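Local coordinates for protein phosphatidylinositol-specific phospholipase C (PDB 2PLC) that belongs to the bacterial phosphatidylinositol-specific phospholipase C family and folds as a beta/alpha barrel of the TIM type, at residues K4-A9 against P97-I102; G23-M28 against Y60-A65; L153-N158 against F171-G176; L233-E238 against F259-T264; R250-L255 against I269-F274. All blocks are in the same frame, centred on the assembly; numbering follows the deposited sequence.

How the contacts relate
From the N terminus, the loop 4-9 waits for 97-102 to close contact 1, and contact 2 (23-28 with 60-65) is nested inside that loop, setting strand 20-24 against strand 60-65. Contact 3 follows in series, closing a short excursion between strands 152-157 and 169-174. The last two contacts cross: helix 226-246 opens contact 4, strand 253-257 opens contact 5, 259-264 closes the first and the C-terminal tail closes the second. Strands 60-65, 101-107 and 152-157 are successive neighbours in one sheet and link contacts 1, 2 and 3; strands 20-24 and 253-257 pair between contacts 2 and 5. Trp6 packs on Ile269 and Asn272, bringing the N-terminal loop against the C-terminal tail.

Contact 1. Residues K4-A9 against P97-I102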
# COMPACT_ATOMS: atom_id res chain seq x y z
N LYS A 4 -5.14 8.01 -13.67
CA LYS A 4 -4.89 6.69 -14.22
C LYS A 4 -3.42 6.49 -14.63
O LYS A 4 -2.92 5.36 -14.64
CB LYS A 4 -5.82 6.44 -15.41
CG LYS A 4 -5.82 5.02 -15.93
CD LYS A 4 -6.95 4.80 -16.92
CE LYS A 4 -6.81 5.68 -18.15
NZ LYS A 4 -7.98 5.54 -19.06
N GLN A 5 -2.73 7.58 -14.94
CA GLN A 5 -1.33 7.52 -15.35
C GLN A 5 -0.52 8.68 -14.78
O GLN A 5 0.32 9.24 -15.48
CB GLN A 5 -1.22 7.54 -16.88
CG GLN A 5 -1.95 6.40 -17.57
CD GLN A 5 -1.67 6.34 -19.06
OE1 GLN A 5 -1.41 7.36 -19.70
NE2 GLN A 5 -1.73 5.13 -19.62
N TRP A 6 -0.74 9.02 -13.52
CA TRP A 6 -0.03 10.13 -12.90
C TRP A 6 1.47 9.95 -12.72
O TRP A 6 2.23 10.90 -12.88
CB TRP A 6 -0.68 10.54 -11.57
CG TRP A 6 -0.56 9.54 -10.43
CD1 TRP A 6 -1.41 8.49 -10.17
CD2 TRP A 6 0.40 9.55 -9.36
NE1 TRP A 6 -1.04 7.87 -8.99
CE2 TRP A 6 0.06 8.50 -8.48
CE3 TRP A 6 1.50 10.36 -9.06
CZ2 TRP A 6 0.79 8.23 -7.32
CZ3 TRP A 6 2.23 10.10 -7.91
CH2 TRP A 6 1.87 9.04 -7.05
N MET A 7 1.91 8.72 -12.42
CA MET A 7 3.34 8.46 -12.23
C MET A 7 4.17 8.53 -13.51
O MET A 7 5.37 8.78 -13.47
CB MET A 7 3.57 7.10 -11.55
CG MET A 7 2.95 7.00 -10.17
SD MET A 7 3.37 5.45 -9.38
CE MET A 7 4.33 6.01 -8.01
N SER A 8 3.52 8.30 -14.65
CA SER A 8 4.20 8.33 -15.94
C SER A 8 4.73 9.73 -16.25
O SER A 8 5.70 9.89 -16.98
CB SER A 8 3.25 7.89 -17.05
OG SER A 8 2.20 8.82 -17.22
N ALA A 9 4.08 10.74 -15.67
CA ALA A 9 4.45 12.13 -15.87
C ALA A 9 5.58 12.61 -14.94
O ALA A 9 5.93 13.79 -14.93
CB ALA A 9 3.23 13.03 -15.72
N PRO A 97 1.75 1.10 -18.58
CA PRO A 97 3.13 0.64 -18.38
C PRO A 97 4.17 1.52 -17.68
O PRO A 97 5.28 1.06 -17.44
CB PRO A 97 3.56 0.27 -19.80
CG PRO A 97 2.86 1.29 -20.61
CD PRO A 97 1.48 1.30 -20.02
N LYS A 98 3.83 2.77 -17.37
CA LYS A 98 4.80 3.64 -16.70
C LYS A 98 4.54 3.77 -15.20
O LYS A 98 5.35 4.33 -14.47
CB LYS A 98 4.85 5.02 -17.35
CG LYS A 98 5.47 5.05 -18.75
CD LYS A 98 6.94 4.66 -18.71
CE LYS A 98 7.57 4.70 -20.09
NZ LYS A 98 9.00 4.31 -20.06
N GLU A 99 3.40 3.23 -14.75
CA GLU A 99 3.03 3.28 -13.34
C GLU A 99 3.73 2.18 -12.56
O GLU A 99 4.23 1.22 -13.14
CB GLU A 99 1.52 3.11 -13.18
CG GLU A 99 0.67 4.07 -13.98
CD GLU A 99 0.98 5.52 -13.68
OE1 GLU A 99 0.74 5.96 -12.54
OE2 GLU A 99 1.46 6.22 -14.58
N THR A 100 3.79 2.34 -11.24
CA THR A 100 4.41 1.36 -10.36
C THR A 100 3.50 1.16 -9.16
O THR A 100 2.87 2.10 -8.68
CB THR A 100 5.84 1.77 -9.89
OG1 THR A 100 6.27 0.89 -8.84
CG2 THR A 100 5.86 3.19 -9.39
N ILE A 101 3.42 -0.07 -8.68
CA ILE A 101 2.57 -0.38 -7.55
C ILE A 101 3.37 -1.00 -6.42
O ILE A 101 4.23 -1.86 -6.64
CB ILE A 101 1.40 -1.30 -7.98
CG1 ILE A 101 0.51 -0.55 -8.96
CG2 ILE A 101 0.60 -1.78 -6.77
CD1 ILE A 101 -0.60 -1.36 -9.54
N ILE A 102 3.15 -0.48 -5.22
CA ILE A 102 3.81 -0.99 -4.03
C ILE A 102 2.76 -1.87 -3.38
O ILE A 102 1.64 -1.43 -3.13
CB ILE A 102 4.21 0.16 -3.10
CG1 ILE A 102 5.08 1.16 -3.86
CG2 ILE A 102 4.96 -0.40 -1.89
CD1 ILE A 102 5.34 2.43 -3.12
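Glu99 sets CG anti to its carbonyl carbon (chi1 -54°) and then bends at chi2 (-57°), which carries its carboxylate to the backbone N-H groups of Met7 and Ser8. The two oxygens divide the work. OE1 takes Met7 N at 3.0 Å through its syn lone pair, while OE2 accepts Ser8 N at 2.9 Å, also on the syn side but somewhat out of the carboxylate plane. The pair illustrates how one acid can hold two successive peptide N-H groups of a turn with helical backbone angles. A salt bridge from Arg59 to OE1 would probably favour the charged form of the acid.

Met7 reaches across to Thr100. Its chain lays CG over the centre of the Trp6 ring, 3.5 Å above the plane, and then bends at the sulfur, SD lying 3.4 Å from Thr100 CG2. The same sulfur receives a weak hydrogen bond from Thr100 N at 3.6 Å. At the outer end the fit is tight, Ser8 CB meeting Lys98 CB at 3.3 Å, and Ser8 OG turns back to donate to Gln5 O at 2.6 Å. Arg149 joins both sides by bonding Met7 O and Lys98 O. An N-terminal segment is thus fastened beside the start of strand 101-107, at the end of a TIM-type barrel where its parallel strands begin.

Contact 2. Residues G23-M28 against Y60-A65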
# COMPACT_ATOMS: atom_id res chain seq x y z
N GLY A 23 -2.44 5.48 -0.73
CA GLY A 23 -2.56 4.04 -0.60
C GLY A 23 -3.82 3.68 0.15
O GLY A 23 -4.47 4.55 0.72
N THR A 24 -4.18 2.40 0.14
CA THR A 24 -5.38 1.94 0.84
C THR A 24 -5.03 0.87 1.87
O THR A 24 -4.14 0.03 1.65
CB THR A 24 -6.41 1.35 -0.13
OG1 THR A 24 -5.76 0.42 -1.00
CG2 THR A 24 -7.08 2.44 -0.94
N HIS A 25 -5.70 0.93 3.02
CA HIS A 25 -5.50 -0.04 4.09
C HIS A 25 -6.52 -1.15 3.86
O HIS A 25 -7.69 -0.87 3.57
CB HIS A 25 -5.73 0.63 5.45
CG HIS A 25 -5.90 -0.34 6.58
ND1 HIS A 25 -7.07 -0.45 7.30
CD2 HIS A 25 -5.05 -1.24 7.12
CE1 HIS A 25 -6.93 -1.37 8.23
NE2 HIS A 25 -5.71 -1.87 8.14
N ASP A 26 -6.07 -2.40 3.95
CA ASP A 26 -6.93 -3.57 3.74
C ASP A 26 -7.73 -3.41 2.45
O ASP A 26 -8.96 -3.47 2.42
CB ASP A 26 -7.85 -3.76 4.94
CG ASP A 26 -8.20 -5.21 5.19
OD1 ASP A 26 -7.92 -6.08 4.34
OD2 ASP A 26 -8.76 -5.46 6.26
N THR A 27 -6.97 -3.18 1.38
CA THR A 27 -7.47 -2.97 0.03
C THR A 27 -8.69 -3.77 -0.42
O THR A 27 -9.61 -3.20 -1.01
CB THR A 27 -6.32 -3.22 -0.96
OG1 THR A 27 -5.19 -2.41 -0.59
CG2 THR A 27 -6.76 -2.89 -2.39
N MET A 28 -8.69 -5.07 -0.15
CA MET A 28 -9.76 -5.97 -0.59
C MET A 28 -11.02 -6.04 0.25
O MET A 28 -11.97 -6.73 -0.13
CB MET A 28 -9.22 -7.39 -0.76
CG MET A 28 -8.07 -7.51 -1.74
SD MET A 28 -8.39 -6.68 -3.30
CE MET A 28 -9.43 -7.90 -4.15
N TYR A 60 -0.48 2.16 -3.73
CA TYR A 60 -0.02 1.30 -2.66
C TYR A 60 -1.22 0.47 -2.26
O TYR A 60 -2.29 1.01 -1.98
CB TYR A 60 0.46 2.12 -1.46
CG TYR A 60 0.65 1.28 -0.21
CD1 TYR A 60 1.85 0.61 0.03
CD2 TYR A 60 -0.39 1.12 0.70
CE1 TYR A 60 2.01 -0.20 1.15
CE2 TYR A 60 -0.24 0.32 1.83
CZ TYR A 60 0.96 -0.34 2.04
OH TYR A 60 1.11 -1.14 3.14
N ILE A 61 -1.06 -0.85 -2.25
CA ILE A 61 -2.15 -1.73 -1.85
C ILE A 61 -1.71 -2.65 -0.72
O ILE A 61 -0.53 -2.95 -0.57
CB ILE A 61 -2.74 -2.52 -3.03
CG1 ILE A 61 -1.67 -3.38 -3.71
CG2 ILE A 61 -3.35 -1.56 -4.04
CD1 ILE A 61 -2.19 -4.17 -4.89
N ASP A 62 -2.68 -3.05 0.09
CA ASP A 62 -2.45 -3.89 1.25
C ASP A 62 -3.28 -5.16 1.08
O ASP A 62 -4.50 -5.15 1.28
CB ASP A 62 -2.88 -3.07 2.47
CG ASP A 62 -2.77 -3.82 3.77
OD1 ASP A 62 -2.27 -4.96 3.79
OD2 ASP A 62 -3.20 -3.23 4.78
N ILE A 63 -2.62 -6.24 0.70
CA ILE A 63 -3.27 -7.53 0.45
C ILE A 63 -2.98 -8.57 1.53
O ILE A 63 -1.83 -8.87 1.82
CB ILE A 63 -2.83 -8.08 -0.93
CG1 ILE A 63 -3.01 -7.02 -2.02
CG2 ILE A 63 -3.62 -9.35 -1.28
CD1 ILE A 63 -4.44 -6.58 -2.24
N ARG A 64 -4.05 -9.11 2.11
CA ARG A 64 -3.92 -10.12 3.16
C ARG A 64 -4.43 -11.46 2.62
O ARG A 64 -5.56 -11.54 2.14
CB ARG A 64 -4.76 -9.72 4.38
CG ARG A 64 -4.82 -8.23 4.68
CD ARG A 64 -3.55 -7.72 5.32
NE ARG A 64 -3.67 -6.32 5.71
CZ ARG A 64 -4.07 -5.90 6.91
NH1 ARG A 64 -4.41 -6.78 7.85
NH2 ARG A 64 -4.11 -4.60 7.19
N ALA A 65 -3.61 -12.50 2.73
CA ALA A 65 -3.98 -13.82 2.23
C ALA A 65 -3.59 -14.98 3.15
O ALA A 65 -2.82 -14.80 4.09
CB ALA A 65 -3.36 -14.04 0.84
O HOH W 1 -4.90 -3.69 10.18
O HOH W 2 -6.96 -6.70 1.65
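Asp62 OD2 is gripped from both segments: Asp26 N donates to it at 3.1 Å from above the carboxylate plane, and Arg64 NH2 at 2.9 Å from the syn side. The site belongs to the beta/alpha barrel, where Thr24 N ties strand 20-24 to strand 60-65 by donating to Tyr60 O at 3.2 Å. Arg64 holds Asp62 side-on, its NE reaching OD1 at 2.7 Å, and this salt bridge fixes how the carboxylate is rotated. His25 lies alongside Asp62 and points the same way, its ND1 bonded to Asp258; a water at the edge of its ring joins NE2 to Arg64 NH2. Asp26 OD1 stands over one face of the guanidinium, a contact of charge alone. A second water ties Asp26 OD1, Met28 N and Asp62 O together, and Met28 CG packs on Ile63 CD1. Thr27 OG1, anti to its own carbonyl carbon (chi1 -54°), donates to Thr24 OG1 and accepts from Asp62 N in a nearly straight bond of 2.7 Å.

Contact 3. Residues L153-N158 against F171-G176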
# COMPACT_ATOMS: atom_id res chain seq x y z
N LEU A 153 6.45 -3.42 -6.58
CA LEU A 153 7.46 -3.43 -5.54
C LEU A 153 6.80 -4.19 -4.39
O LEU A 153 5.93 -3.67 -3.72
CB LEU A 153 7.82 -2.01 -5.10
CG LEU A 153 8.80 -1.95 -3.91
CD1 LEU A 153 10.02 -2.82 -4.20
CD2 LEU A 153 9.21 -0.53 -3.62
N LEU A 154 7.20 -5.44 -4.20
CA LEU A 154 6.62 -6.29 -3.15
C LEU A 154 7.19 -6.06 -1.75
O LEU A 154 8.41 -5.97 -1.57
CB LEU A 154 6.79 -7.76 -3.54
CG LEU A 154 6.19 -8.83 -2.61
CD1 LEU A 154 4.68 -8.75 -2.64
CD2 LEU A 154 6.64 -10.22 -3.05
N LEU A 155 6.31 -5.98 -0.77
CA LEU A 155 6.72 -5.82 0.63
C LEU A 155 6.14 -7.03 1.34
O LEU A 155 4.96 -7.05 1.68
CB LEU A 155 6.16 -4.52 1.23
CG LEU A 155 6.64 -3.21 0.61
CD1 LEU A 155 5.99 -2.04 1.33
CD2 LEU A 155 8.15 -3.12 0.72
N SER A 156 6.96 -8.06 1.50
CA SER A 156 6.54 -9.31 2.14
C SER A 156 6.49 -9.28 3.66
O SER A 156 7.43 -8.84 4.31
CB SER A 156 7.43 -10.47 1.71
OG SER A 156 7.27 -10.74 0.33
N GLU A 157 5.40 -9.81 4.20
CA GLU A 157 5.21 -9.89 5.64
C GLU A 157 4.70 -11.28 5.99
O GLU A 157 3.57 -11.65 5.65
CB GLU A 157 4.21 -8.84 6.11
CG GLU A 157 3.96 -8.86 7.61
CD GLU A 157 3.06 -7.74 8.08
OE1 GLU A 157 2.46 -7.05 7.23
OE2 GLU A 157 2.95 -7.54 9.31
N ASN A 158 5.55 -12.06 6.64
CA ASN A 158 5.19 -13.40 7.06
C ASN A 158 6.06 -13.91 8.19
O ASN A 158 6.89 -13.17 8.74
CB ASN A 158 5.20 -14.38 5.87
CG ASN A 158 6.49 -14.32 5.06
OD1 ASN A 158 6.50 -14.65 3.88
ND2 ASN A 158 7.58 -13.91 5.70
N PHE A 171 12.58 -11.06 -4.78
CA PHE A 171 11.40 -10.30 -5.18
C PHE A 171 11.02 -9.20 -4.20
O PHE A 171 10.40 -9.44 -3.17
CB PHE A 171 10.21 -11.25 -5.40
CG PHE A 171 10.35 -12.09 -6.64
CD1 PHE A 171 11.38 -13.01 -6.77
CD2 PHE A 171 9.46 -11.92 -7.70
CE1 PHE A 171 11.52 -13.76 -7.94
CE2 PHE A 171 9.59 -12.66 -8.87
CZ PHE A 171 10.63 -13.58 -8.99
N GLY A 172 11.40 -7.97 -4.56
CA GLY A 172 11.11 -6.84 -3.71
C GLY A 172 11.91 -6.86 -2.42
O GLY A 172 13.10 -7.19 -2.42
N MET A 173 11.24 -6.55 -1.31
CA MET A 173 11.87 -6.52 0.00
C MET A 173 10.92 -6.91 1.13
O MET A 173 9.74 -7.15 0.91
CB MET A 173 12.47 -5.12 0.26
CG MET A 173 11.58 -3.97 -0.19
SD MET A 173 12.36 -2.33 -0.14
CE MET A 173 13.40 -2.39 -1.59
N GLN A 174 11.47 -6.98 2.34
CA GLN A 174 10.72 -7.35 3.52
C GLN A 174 9.96 -6.16 4.12
O GLN A 174 10.50 -5.06 4.22
CB GLN A 174 11.68 -7.91 4.57
CG GLN A 174 11.02 -8.35 5.86
CD GLN A 174 11.92 -8.15 7.06
OE1 GLN A 174 13.14 -8.02 6.92
NE2 GLN A 174 11.32 -8.12 8.24
N PHE A 175 8.71 -6.40 4.51
CA PHE A 175 7.89 -5.37 5.13
C PHE A 175 8.48 -5.17 6.52
O PHE A 175 8.68 -6.13 7.26
CB PHE A 175 6.44 -5.84 5.25
CG PHE A 175 5.51 -4.83 5.87
CD1 PHE A 175 4.96 -3.81 5.11
CD2 PHE A 175 5.18 -4.90 7.22
CE1 PHE A 175 4.10 -2.88 5.68
CE2 PHE A 175 4.32 -3.97 7.80
CZ PHE A 175 3.77 -2.96 7.02
N GLY A 176 8.79 -3.92 6.86
CA GLY A 176 9.36 -3.65 8.17
C GLY A 176 10.88 -3.63 8.17
O GLY A 176 11.51 -3.61 9.23
O HOH W 3 9.63 -9.69 -0.52
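Met173 N donates to Leu154 O at 2.9 Å, almost straight, and Met173 O accepts Ser156 N at 3.0 Å in the carbonyl plane. Phe175 N then reaches Ser156 O at 2.8 Å, although here the donor stands above the carbonyl plane. Around these three bonds the side chains sort themselves by face. Leu155 and Met173 lie side by side on one face, pointing the same way, with CD2 and CG 3.6 Å apart; Ser156 and Gln174 occupy the other.

The ladder is parallel, and it sets strand 169-174 against strand 152-157, whose other neighbour is strand 101-107, one of the parallel barrel strands. Gly172, at positive phi, brings its CA 3.6 Å from Leu154 O in a CA-H...O contact.

Beyond the ladder, Glu157 and Phe175, both with CG anti to the backbone N, lie side by side and point the same way. The Glu157 carboxylate lies over one ring face with the planes 15° apart, OE1 being 3.5 Å from Phe175 CD2, while the ring edge meets Leu155 CB. An oxygen over an aromatic face would be unfavourable by itself, but Arg104 forms a salt bridge with Glu157 OE1 and a cation-pi contact with the ring. Farther back, a water accepts from Ser156 OG at 2.7 Å and donates to Phe171 O and Met173 O, bridging the strands where Phe171 turns away toward Leu164 and Ile123.

Contact 4. Residues L233-E238 against F259-T264; sequences LNNKVE and FPEKQT
Phe259 O lies 3.3 Å from Asn234 ND2, on helix 226-246, which is hydrogen-bonded to Asp258 O, the carbonyl preceding Phe259. The Phe259 ring leads away toward Arg227, with which it makes a cation-pi contact. Next, Pro260 brings its CA near the same amide nitrogen. Glu261 occupies the N-cap position of helix 262-269; its backbone N donates to a water at 3.0 Å, and its carboxylate reaches over toward Asn235. Gln263 touches the other helix with its aliphatic part, CG lying 3.4 Å from Glu238 OE2, and the two side chains cross at about a right angle; the same oxygen accepts a weak hydrogen bond from Asn267 ND2. Thr264 completes the contact. With OG1 anti to the carbonyl carbon (chi1 -48°), its hydroxyl donates to Glu238 OE1 at 3.0 Å, meeting that oxygen from well above the carboxylate plane, while CG2 rests on Glu238 CB. The water bound to Glu261 N also accepts from Asn234 ND2 and donates to Thr264 OG1 at 2.9 Å. The hydroxyl therefore relays between water and acid, and the negative charge of Glu238 is probably eased by the Thr264 and Asn267 donors.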
# COMPACT_ATOMS: atom_id res chain seq x y z
N LEU A 233 -10.78 11.90 10.01
CA LEU A 233 -9.39 12.09 9.60
C LEU A 233 -8.99 12.44 8.17
O LEU A 233 -8.11 13.28 7.98
CB LEU A 233 -8.57 10.90 10.07
CG LEU A 233 -8.42 10.79 11.58
CD1 LEU A 233 -8.00 9.40 11.99
CD2 LEU A 233 -7.43 11.83 12.06
N ASN A 234 -9.57 11.77 7.17
CA ASN A 234 -9.20 12.02 5.78
C ASN A 234 -9.22 13.48 5.37
O ASN A 234 -8.30 13.95 4.69
CB ASN A 234 -10.06 11.19 4.82
CG ASN A 234 -9.77 9.70 4.92
OD1 ASN A 234 -8.87 9.27 5.62
ND2 ASN A 234 -10.56 8.91 4.19
N ASN A 235 -10.24 14.21 5.80
CA ASN A 235 -10.36 15.63 5.48
C ASN A 235 -9.29 16.47 6.17
O ASN A 235 -8.72 17.39 5.57
CB ASN A 235 -11.75 16.14 5.88
CG ASN A 235 -12.56 16.55 4.68
OD1 ASN A 235 -12.75 17.75 4.44
ND2 ASN A 235 -13.02 15.58 3.90
N LYS A 236 -9.01 16.15 7.44
CA LYS A 236 -8.01 16.87 8.20
C LYS A 236 -6.65 16.68 7.54
O LYS A 236 -5.89 17.63 7.39
CB LYS A 236 -7.98 16.37 9.64
CG LYS A 236 -9.21 16.74 10.43
CD LYS A 236 -9.23 16.10 11.81
CE LYS A 236 -8.14 16.64 12.71
NZ LYS A 236 -8.25 18.11 12.86
N VAL A 237 -6.37 15.44 7.13
CA VAL A 237 -5.11 15.12 6.47
C VAL A 237 -5.04 15.79 5.09
O VAL A 237 -3.98 16.24 4.67
CB VAL A 237 -4.93 13.59 6.33
CG1 VAL A 237 -3.69 13.27 5.50
CG2 VAL A 237 -4.81 12.96 7.71
N GLU A 238 -6.17 15.87 4.41
CA GLU A 238 -6.23 16.49 3.09
C GLU A 238 -5.86 17.98 3.15
O GLU A 238 -5.12 18.47 2.30
CB GLU A 238 -7.62 16.33 2.50
CG GLU A 238 -7.73 16.80 1.06
CD GLU A 238 -9.13 16.65 0.50
OE1 GLU A 238 -9.96 15.93 1.10
OE2 GLU A 238 -9.40 17.26 -0.55
N PHE A 259 -11.51 4.16 3.18
CA PHE A 259 -12.52 4.98 2.49
C PHE A 259 -12.01 6.30 1.89
O PHE A 259 -12.58 7.36 2.15
CB PHE A 259 -13.69 5.27 3.43
CG PHE A 259 -14.39 4.04 3.94
CD1 PHE A 259 -15.29 3.36 3.14
CD2 PHE A 259 -14.17 3.59 5.23
CE1 PHE A 259 -15.97 2.24 3.62
CE2 PHE A 259 -14.84 2.48 5.73
CZ PHE A 259 -15.74 1.80 4.92
N PRO A 260 -10.94 6.26 1.08
CA PRO A 260 -10.47 7.52 0.51
C PRO A 260 -11.39 8.02 -0.60
O PRO A 260 -11.92 7.23 -1.37
CB PRO A 260 -9.11 7.14 -0.06
CG PRO A 260 -9.32 5.71 -0.49
CD PRO A 260 -10.06 5.14 0.69
N GLU A 261 -11.59 9.33 -0.64
CA GLU A 261 -12.42 9.94 -1.67
C GLU A 261 -11.54 10.33 -2.86
O GLU A 261 -10.35 10.58 -2.70
CB GLU A 261 -13.14 11.17 -1.12
CG GLU A 261 -14.15 10.83 -0.06
CD GLU A 261 -14.97 12.03 0.35
OE1 GLU A 261 -14.43 12.90 1.07
OE2 GLU A 261 -16.15 12.09 -0.05
N LYS A 262 -12.15 10.36 -4.04
CA LYS A 262 -11.45 10.71 -5.29
C LYS A 262 -10.70 12.03 -5.15
O LYS A 262 -9.59 12.18 -5.66
CB LYS A 262 -12.47 10.85 -6.43
CG LYS A 262 -13.35 9.64 -6.69
CD LYS A 262 -12.72 8.66 -7.66
CE LYS A 262 -13.74 7.66 -8.19
NZ LYS A 262 -14.80 8.32 -9.01
N GLN A 263 -11.34 12.98 -4.46
CA GLN A 263 -10.80 14.33 -4.22
C GLN A 263 -9.51 14.29 -3.41
O GLN A 263 -8.51 14.91 -3.77
CB GLN A 263 -11.85 15.15 -3.46
CG GLN A 263 -11.45 16.57 -3.11
CD GLN A 263 -11.74 17.55 -4.22
OE1 GLN A 263 -11.14 17.47 -5.30
NE2 GLN A 263 -12.66 18.48 -3.97
N THR A 264 -9.56 13.55 -2.30
CA THR A 264 -8.42 13.41 -1.40
C THR A 264 -7.23 12.77 -2.11
O THR A 264 -6.09 13.18 -1.92
CB THR A 264 -8.79 12.56 -0.17
OG1 THR A 264 -10.03 13.02 0.38
CG2 THR A 264 -7.71 12.67 0.90
O HOH W 4 -11.56 11.01 1.87

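Contact 5. Residues R250-L255 against I269-F274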
# COMPACT_ATOMS: atom_id res chain seq x y z
N ARG A 250 7.26 18.79 -0.43
CA ARG A 250 6.91 17.54 -1.12
C ARG A 250 7.49 16.29 -0.45
O ARG A 250 8.21 16.38 0.55
CB ARG A 250 7.41 17.58 -2.57
CG ARG A 250 6.74 18.58 -3.48
CD ARG A 250 7.35 19.95 -3.37
NE ARG A 250 7.33 20.65 -4.66
CZ ARG A 250 6.43 21.56 -5.01
NH1 ARG A 250 5.45 21.91 -4.18
NH2 ARG A 250 6.50 22.12 -6.21
N GLY A 251 7.20 15.13 -1.04
CA GLY A 251 7.71 13.86 -0.55
C GLY A 251 7.25 13.44 0.83
O GLY A 251 8.06 13.05 1.67
N LEU A 252 5.94 13.43 1.03
CA LEU A 252 5.34 13.08 2.31
C LEU A 252 5.26 11.58 2.58
O LEU A 252 4.80 11.16 3.65
CB LEU A 252 3.96 13.71 2.42
CG LEU A 252 3.87 15.21 2.12
CD1 LEU A 252 2.44 15.67 2.26
CD2 LEU A 252 4.79 15.99 3.06
N GLY A 253 5.70 10.77 1.63
CA GLY A 253 5.65 9.33 1.81
C GLY A 253 4.32 8.74 1.41
O GLY A 253 3.53 9.37 0.70
N ILE A 254 4.05 7.53 1.89
CA ILE A 254 2.82 6.81 1.58
C ILE A 254 1.73 7.04 2.63
O ILE A 254 1.88 6.66 3.79
CB ILE A 254 3.09 5.30 1.44
CG1 ILE A 254 4.24 5.08 0.46
CG2 ILE A 254 1.84 4.59 0.94
CD1 ILE A 254 4.80 3.69 0.47
N LEU A 255 0.65 7.68 2.20
CA LEU A 255 -0.49 7.98 3.07
C LEU A 255 -1.54 6.89 2.82
O LEU A 255 -2.21 6.87 1.79
CB LEU A 255 -1.04 9.38 2.76
CG LEU A 255 0.00 10.50 2.96
CD1 LEU A 255 -0.57 11.86 2.60
CD2 LEU A 255 0.49 10.51 4.41
N ILE A 269 -1.76 13.42 -4.74
CA ILE A 269 -0.96 13.28 -5.96
C ILE A 269 -0.38 14.65 -6.36
O ILE A 269 0.79 14.74 -6.73
CB ILE A 269 -1.82 12.74 -7.13
CG1 ILE A 269 -2.22 11.28 -6.87
CG2 ILE A 269 -1.06 12.85 -8.46
CD1 ILE A 269 -3.23 10.74 -7.87
N LYS A 270 -1.21 15.69 -6.27
CA LYS A 270 -0.80 17.05 -6.63
C LYS A 270 0.37 17.57 -5.79
O LYS A 270 1.03 18.53 -6.18
CB LYS A 270 -1.97 18.02 -6.55
CG LYS A 270 -2.97 17.89 -7.68
CD LYS A 270 -3.95 19.06 -7.66
CE LYS A 270 -4.90 19.02 -8.85
NZ LYS A 270 -5.72 20.26 -8.96
N ASN A 271 0.63 16.93 -4.65
CA ASN A 271 1.74 17.35 -3.80
C ASN A 271 3.09 17.14 -4.49
O ASN A 271 4.06 17.83 -4.17
CB ASN A 271 1.72 16.62 -2.45
CG ASN A 271 2.84 17.08 -1.53
OD1 ASN A 271 3.81 16.37 -1.32
ND2 ASN A 271 2.70 18.29 -0.99
N ASN A 272 3.17 16.18 -5.41
CA ASN A 272 4.42 15.91 -6.13
C ASN A 272 4.64 16.98 -7.19
O ASN A 272 3.68 17.54 -7.73
CB ASN A 272 4.36 14.54 -6.81
CG ASN A 272 4.01 13.43 -5.85
OD1 ASN A 272 4.84 13.02 -5.04
ND2 ASN A 272 2.78 12.93 -5.94
N LYS A 273 5.90 17.27 -7.51
CA LYS A 273 6.21 18.28 -8.52
C LYS A 273 6.31 17.70 -9.92
O LYS A 273 7.10 16.78 -10.18
CB LYS A 273 7.51 19.04 -8.18
CG LYS A 273 7.59 20.41 -8.85
CD LYS A 273 8.88 20.63 -9.65
CE LYS A 273 10.09 20.91 -8.76
NZ LYS A 273 10.52 19.73 -7.95
N PHE A 274 5.49 18.23 -10.82
CA PHE A 274 5.45 17.80 -12.22
C PHE A 274 6.02 18.91 -13.12
O PHE A 274 6.93 18.60 -13.92
CB PHE A 274 4.00 17.50 -12.64
CG PHE A 274 3.34 16.40 -11.85
CD1 PHE A 274 2.74 16.67 -10.63
CD2 PHE A 274 3.29 15.10 -12.35
CE1 PHE A 274 2.10 15.66 -9.91
CE2 PHE A 274 2.65 14.08 -11.64
CZ PHE A 274 2.06 14.37 -10.42
O HOH W 5 7.07 14.82 -4.06
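Asn271 pushes its amide against the chain from Arg250 to Leu252 as that chain enters strand 253-257 of the barrel, and this is the close-packed half of the contact. With CG anti to its backbone N (chi1 -178°), the side chain places OD1 3.3 Å from Arg250 CA and 3.6 Å from Leu252 CG, the leucine crossing it at about a right angle. The amide is a good example of a buried polar group that is well supplied: OD1 bonds Ser20 OG, and ND2 bonds Thr245 OG1 and Val249 O, so its rotation is fixed from both ends. Ser20 OG also takes Leu252 N, which makes it a second-shell link between the two segments, and Leu252 itself is backed by Val241 and Leu244 of helix 226-246.

The outer side is looser. There Arg250, bent at chi2 and chi3, crosses the aliphatic part of exposed Lys273, NH2 lying 3.3 Å from CG. The like charges of Arg250 NE and Lys273 NZ stay 4.7 Å apart. A water beside Gly251 accepts a weak bond from Gly251 N and donates at 3.0 Å to Asn272 OD1, which also accepts from Ser20 N. Asn272 closes a type I turn after helix 262-269, in which its backbone N at 3.1 Å and its ND2 at 2.8 Å both donate to Ile269 O, from the same face of that carbonyl.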